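PDB 1ZAV: large ribosomal subunit protein uL10 from Thermotoga maritima, which forms the base of the ribosomal stalk, binding large-subunit rRNA and carrying L7/L12 dimers, and so helps the ribosome engage GTP-bound translation factors. Local coordinates for residues I100-F103 / Y104-K107; A159-G162 / I163-L167. All coordinates share one frame; numbering follows the deposited sequence.

Contact 1. Residues I100-F103 / Y104-K107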
loop_
_atom_site.group_PDB
_atom_site.type_symbol
_atom_site.label_atom_id
_atom_site.label_comp_id
_atom_site.label_asym_id
_atom_site.label_seq_id
_atom_site.Cartn_x
_atom_site.Cartn_y
_atom_site.Cartn_z
ATOM N N ILE A 100 -15.613 -5.311 -18.876
ATOM C CA ILE A 100 -15.310 -6.249 -19.943
ATOM C C ILE A 100 -14.589 -7.484 -19.411
ATOM O O ILE A 100 -14.692 -8.569 -19.982
ATOM C CB ILE A 100 -14.469 -5.588 -21.062
ATOM C CG1 ILE A 100 -14.479 -6.481 -22.309
ATOM C CG2 ILE A 100 -13.057 -5.350 -20.574
ATOM C CD1 ILE A 100 -13.784 -5.864 -23.514
ATOM N N TYR A 101 -13.861 -7.316 -18.316
ATOM C CA TYR A 101 -13.153 -8.439 -17.701
ATOM C C TYR A 101 -14.198 -9.443 -17.185
ATOM O O TYR A 101 -14.118 -10.638 -17.460
ATOM C CB TYR A 101 -12.299 -7.954 -16.524
ATOM C CG TYR A 101 -11.512 -9.054 -15.834
ATOM C CD1 TYR A 101 -10.341 -9.561 -16.399
ATOM C CD2 TYR A 101 -11.947 -9.594 -14.620
ATOM C CE1 TYR A 101 -9.616 -10.581 -15.769
ATOM C CE2 TYR A 101 -11.234 -10.615 -13.983
ATOM C CZ TYR A 101 -10.069 -11.101 -14.564
ATOM O OH TYR A 101 -9.360 -12.104 -13.939
ATOM N N ASN A 102 -15.187 -8.942 -16.454
ATOM C CA ASN A 102 -16.241 -9.797 -15.908
ATOM C C ASN A 102 -17.193 -10.327 -16.983
ATOM O O ASN A 102 -17.877 -11.331 -16.776
ATOM C CB ASN A 102 -17.024 -9.034 -14.834
ATOM C CG ASN A 102 -16.200 -8.781 -13.578
ATOM O OD1 ASN A 102 -16.485 -7.862 -12.808
ATOM N ND2 ASN A 102 -15.173 -9.604 -13.365
ATOM N N PHE A 103 -17.242 -9.658 -18.136
ATOM C CA PHE A 103 -18.111 -10.107 -19.214
ATOM C C PHE A 103 -17.497 -11.348 -19.846
ATOM O O PHE A 103 -18.191 -12.344 -20.079
ATOM C CB PHE A 103 -18.272 -9.015 -20.281
ATOM C CG PHE A 103 -19.164 -9.414 -21.426
ATOM C CD1 PHE A 103 -20.548 -9.356 -21.301
ATOM C CD2 PHE A 103 -18.618 -9.853 -22.626
ATOM C CE1 PHE A 103 -21.375 -9.734 -22.353
ATOM C CE2 PHE A 103 -19.429 -10.237 -23.683
ATOM C CZ PHE A 103 -20.815 -10.175 -23.550
ATOM N N TYR A 104 -16.198 -11.282 -20.135
ATOM C CA TYR A 104 -15.495 -12.410 -20.731
ATOM C C TYR A 104 -15.567 -13.597 -19.775
ATOM O O TYR A 104 -15.670 -14.743 -20.205
ATOM C CB TYR A 104 -14.030 -12.053 -21.014
ATOM C CG TYR A 104 -13.803 -11.481 -22.398
ATOM C CD1 TYR A 104 -14.500 -10.352 -22.832
ATOM C CD2 TYR A 104 -12.924 -12.096 -23.291
ATOM C CE1 TYR A 104 -14.333 -9.848 -24.133
ATOM C CE2 TYR A 104 -12.745 -11.603 -24.587
ATOM C CZ TYR A 104 -13.456 -10.481 -25.000
ATOM O OH TYR A 104 -13.300 -10.007 -26.282
ATOM N N LYS A 105 -15.515 -13.309 -18.479
ATOM C CA LYS A 105 -15.592 -14.358 -17.466
ATOM C C LYS A 105 -16.968 -15.012 -17.459
ATOM O O LYS A 105 -17.078 -16.239 -17.448
ATOM C CB LYS A 105 -15.279 -13.790 -16.080
ATOM C CG LYS A 105 -13.802 -13.826 -15.724
ATOM C CD LYS A 105 -13.535 -13.195 -14.364
ATOM C CE LYS A 105 -14.325 -13.873 -13.254
ATOM N NZ LYS A 105 -14.088 -13.213 -11.939
ATOM N N ASP A 106 -18.014 -14.190 -17.469
ATOM C CA ASP A 106 -19.385 -14.694 -17.482
ATOM C C ASP A 106 -19.615 -15.570 -18.714
ATOM O O ASP A 106 -20.382 -16.531 -18.675
ATOM C CB ASP A 106 -20.381 -13.530 -17.508
ATOM C CG ASP A 106 -20.290 -12.653 -16.282
ATOM O OD1 ASP A 106 -20.995 -11.622 -16.236
ATOM O OD2 ASP A 106 -19.519 -12.990 -15.361
ATOM N N LYS A 107 -18.949 -15.227 -19.813
ATOM C CA LYS A 107 -19.090 -15.981 -21.050
ATOM C C LYS A 107 -18.104 -17.135 -21.128
ATOM O O LYS A 107 -18.091 -17.888 -22.100
ATOM C CB LYS A 107 -18.919 -15.052 -22.257
ATOM C CG LYS A 107 -20.235 -14.516 -22.798
ATOM C CD LYS A 107 -21.067 -13.878 -21.696
ATOM C CE LYS A 107 -22.516 -13.745 -22.118
ATOM N NZ LYS A 107 -23.366 -13.182 -21.033
#

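Contact 2. Residues A159-G162 / I163-L167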
loop_
_atom_site.group_PDB
_atom_site.type_symbol
_atom_site.label_atom_id
_atom_site.label_comp_id
_atom_site.label_asym_id
_atom_site.label_seq_id
_atom_site.Cartn_x
_atom_site.Cartn_y
_atom_site.Cartn_z
ATOM N N ALA A 159 7.314 -1.615 16.498
ATOM C CA ALA A 159 8.709 -1.997 16.675
ATOM C C ALA A 159 9.193 -1.877 18.116
ATOM O O ALA A 159 9.890 -2.762 18.611
ATOM C CB ALA A 159 9.607 -1.156 15.745
ATOM N N LEU A 160 8.827 -0.793 18.791
ATOM C CA LEU A 160 9.234 -0.587 20.176
ATOM C C LEU A 160 8.539 -1.598 21.094
ATOM O O LEU A 160 9.168 -2.198 21.970
ATOM C CB LEU A 160 8.893 0.838 20.617
ATOM C CG LEU A 160 9.693 1.954 19.927
ATOM C CD1 LEU A 160 9.259 3.305 20.435
ATOM C CD2 LEU A 160 11.162 1.735 20.205
ATOM N N SER A 161 7.242 -1.789 20.888
ATOM C CA SER A 161 6.490 -2.734 21.711
ATOM C C SER A 161 6.890 -4.177 21.392
ATOM O O SER A 161 6.736 -5.076 22.227
ATOM C CB SER A 161 4.985 -2.522 21.518
ATOM O OG SER A 161 4.600 -2.678 20.167
ATOM N N GLY A 162 7.428 -4.386 20.193
ATOM C CA GLY A 162 7.869 -5.710 19.786
ATOM C C GLY A 162 9.047 -6.199 20.616
ATOM O O GLY A 162 9.291 -7.405 20.714
ATOM N N ILE A 163 9.787 -5.266 21.211
ATOM C CA ILE A 163 10.930 -5.613 22.053
ATOM C C ILE A 163 10.434 -6.352 23.304
ATOM O O ILE A 163 11.065 -7.288 23.787
ATOM C CB ILE A 163 11.690 -4.347 22.503
ATOM C CG1 ILE A 163 12.238 -3.599 21.275
ATOM C CG2 ILE A 163 12.805 -4.736 23.477
ATOM C CD1 ILE A 163 12.950 -2.284 21.607
ATOM N N LEU A 164 9.297 -5.913 23.823
ATOM C CA LEU A 164 8.709 -6.524 25.010
ATOM C C LEU A 164 8.035 -7.847 24.676
ATOM O O LEU A 164 8.067 -8.787 25.465
ATOM C CB LEU A 164 7.698 -5.572 25.625
ATOM C CG LEU A 164 8.335 -4.281 26.138
ATOM C CD1 LEU A 164 7.267 -3.259 26.460
ATOM C CD2 LEU A 164 9.178 -4.602 27.357
ATOM N N ARG A 165 7.429 -7.918 23.499
ATOM C CA ARG A 165 6.769 -9.143 23.074
ATOM C C ARG A 165 7.752 -10.292 22.863
ATOM O O ARG A 165 7.413 -11.447 23.113
ATOM C CB ARG A 165 5.959 -8.881 21.804
ATOM C CG ARG A 165 4.783 -7.956 22.054
ATOM C CD ARG A 165 3.837 -7.918 20.874
ATOM N NE ARG A 165 4.481 -7.355 19.696
ATOM C CZ ARG A 165 3.958 -6.385 18.957
ATOM N NH1 ARG A 165 4.616 -5.930 17.899
ATOM N NH2 ARG A 165 2.779 -5.864 19.275
ATOM N N ASN A 166 8.970 -9.986 22.420
ATOM C CA ASN A 166 9.968 -11.031 22.210
ATOM C C ASN A 166 10.227 -11.811 23.503
ATOM O O ASN A 166 10.391 -13.031 23.471
ATOM C CB ASN A 166 11.280 -10.428 21.702
ATOM C CG ASN A 166 11.189 -9.950 20.262
ATOM O OD1 ASN A 166 12.052 -9.206 19.789
ATOM N ND2 ASN A 166 10.151 -10.382 19.556
ATOM N N LEU A 167 10.271 -11.108 24.634
ATOM C CA LEU A 167 10.497 -11.755 25.928
ATOM C C LEU A 167 9.352 -12.744 26.186
ATOM O O LEU A 167 9.574 -13.904 26.538
ATOM C CB LEU A 167 10.515 -10.717 27.055
ATOM C CG LEU A 167 11.200 -11.058 28.392
ATOM C CD1 LEU A 167 10.527 -10.279 29.519
ATOM C CD2 LEU A 167 11.151 -12.540 28.673
#

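Contact 1. Residues I100-F103 / Y104-K107
Phe103 and Lys107, one turn apart, meet where the aliphatic part of the lysine passes over one face of the phenyl ring. Lys107 CD stands 4.3 Å from the centroid of the Phe103 ring and 17° off its normal, a CH-pi contact displaced toward the rim. A bend at chi2 (52°) folds the lysine chain back over the ring, while its backbone N donates to Phe103 O at 3.0 Å. On another side of the helix, Ile100 and Tyr104 run side by side in the same direction, Ile100 CG1 lying 3.8 Å from Tyr104 CE1. Tyr101 meets Lys105 obliquely, with CE2 3.5 Å from Lys105 CD, and the methylene chain rather than the ammonium group makes this touch. Beneath these pairs, Tyr104 N donates to Ile100 O at 3.1 Å and Lys105 N to Tyr101 O at 3.2 Å.

Farther out, the Tyr104 hydroxyl is hydrogen-bonded to Asp29 O, which ties down the far end of a largely apolar ring that also meets Phe33. Asp106 OD1 forms a salt bridge with Arg44 of helix 35-49, against which Phe103 packs as well, and Tyr101 reaches helix 126-133. Side-chain pairs at i and i+4 over such hydrogen bonds are characteristic of an alpha-helix, here the C-terminal part of helix 94-106, whose Ile100, Tyr101 and Tyr104 pack on Leu114 of strand 114-119; Lys107 lies just past the helix end.

Contact 2. Residues A159-G162 / I163-L167
Arg165 folds back along helix 138-176 over the preceding turn, so that Gly162 N and Ser161 OG lie over one face of its guanidinium. The approach is loose: Arg165 NH1 lies 3.8 Å from Gly162 CA, and NH2 3.8 Å from Ser161 OG. A bend at chi3 (-64°) turns the group back toward the start of the helix, where it also makes a cation-pi contact with Phe158. Replacing Arg165 with alanine removes the guanidinium, which would probably leave the Phe158 ring without its cationic partner and uncover the backbone at Gly162. Ser161 OG is hydrogen-bonded to backbone carbonyls of the preceding turn, Val157 O and Phe158 O.

Among the backbone bonds, Ser161 O accepts from two donors, Arg165 N at 3.2 Å in the carbonyl plane and, weakly, Leu164 N at 3.1 Å with an N-H...O angle of 130°. Asn166 N donates to Gly162 O at 3.1 Å. Ile163 N instead reaches Leu160 O at 3.2 Å, from above the carbonyl plane, whereas Ala159 O is 3.6 Å from Ile163 N; the i to i+3 bond marks a local departure from regular alpha-helical pairing.

Side-chain packing across the turn is slight: Ile163 CG1 lies 3.4 Å from the carbonyl oxygen Leu160 O. Ala159, Leu160, Ile163, Leu164 and Leu167 instead pack on other protein chains, which Ser161 and Asn166 also touch, while Arg165 turns along its own helix. Such a surface is characteristic of an amphipathic helix used in protein-protein binding, here within the region that binds L7/L12 dimers.

How the contacts relate
Both contacts are local, each within about two turns of a helix, and come in series along the chain: contact 1 closes helix 94-106, and contact 2 lies well along the later helix 138-176. Their centres are 48 Å apart and their nearest atoms about 35 Å, with no touch between them. Contact 1 belongs to the compact part of the protein, its centre about 13 Å from the centre of the chain, whereas the centre of contact 2 is about 43 Å from it, on the extended C-terminal helix. Strands 114-119 and 122-125 and helix 126-133 come between them in sequence. The separation matches a division of labour: contact 1 packs within its own chain, and contact 2 presents residues to other proteins in the L7/L12-binding region.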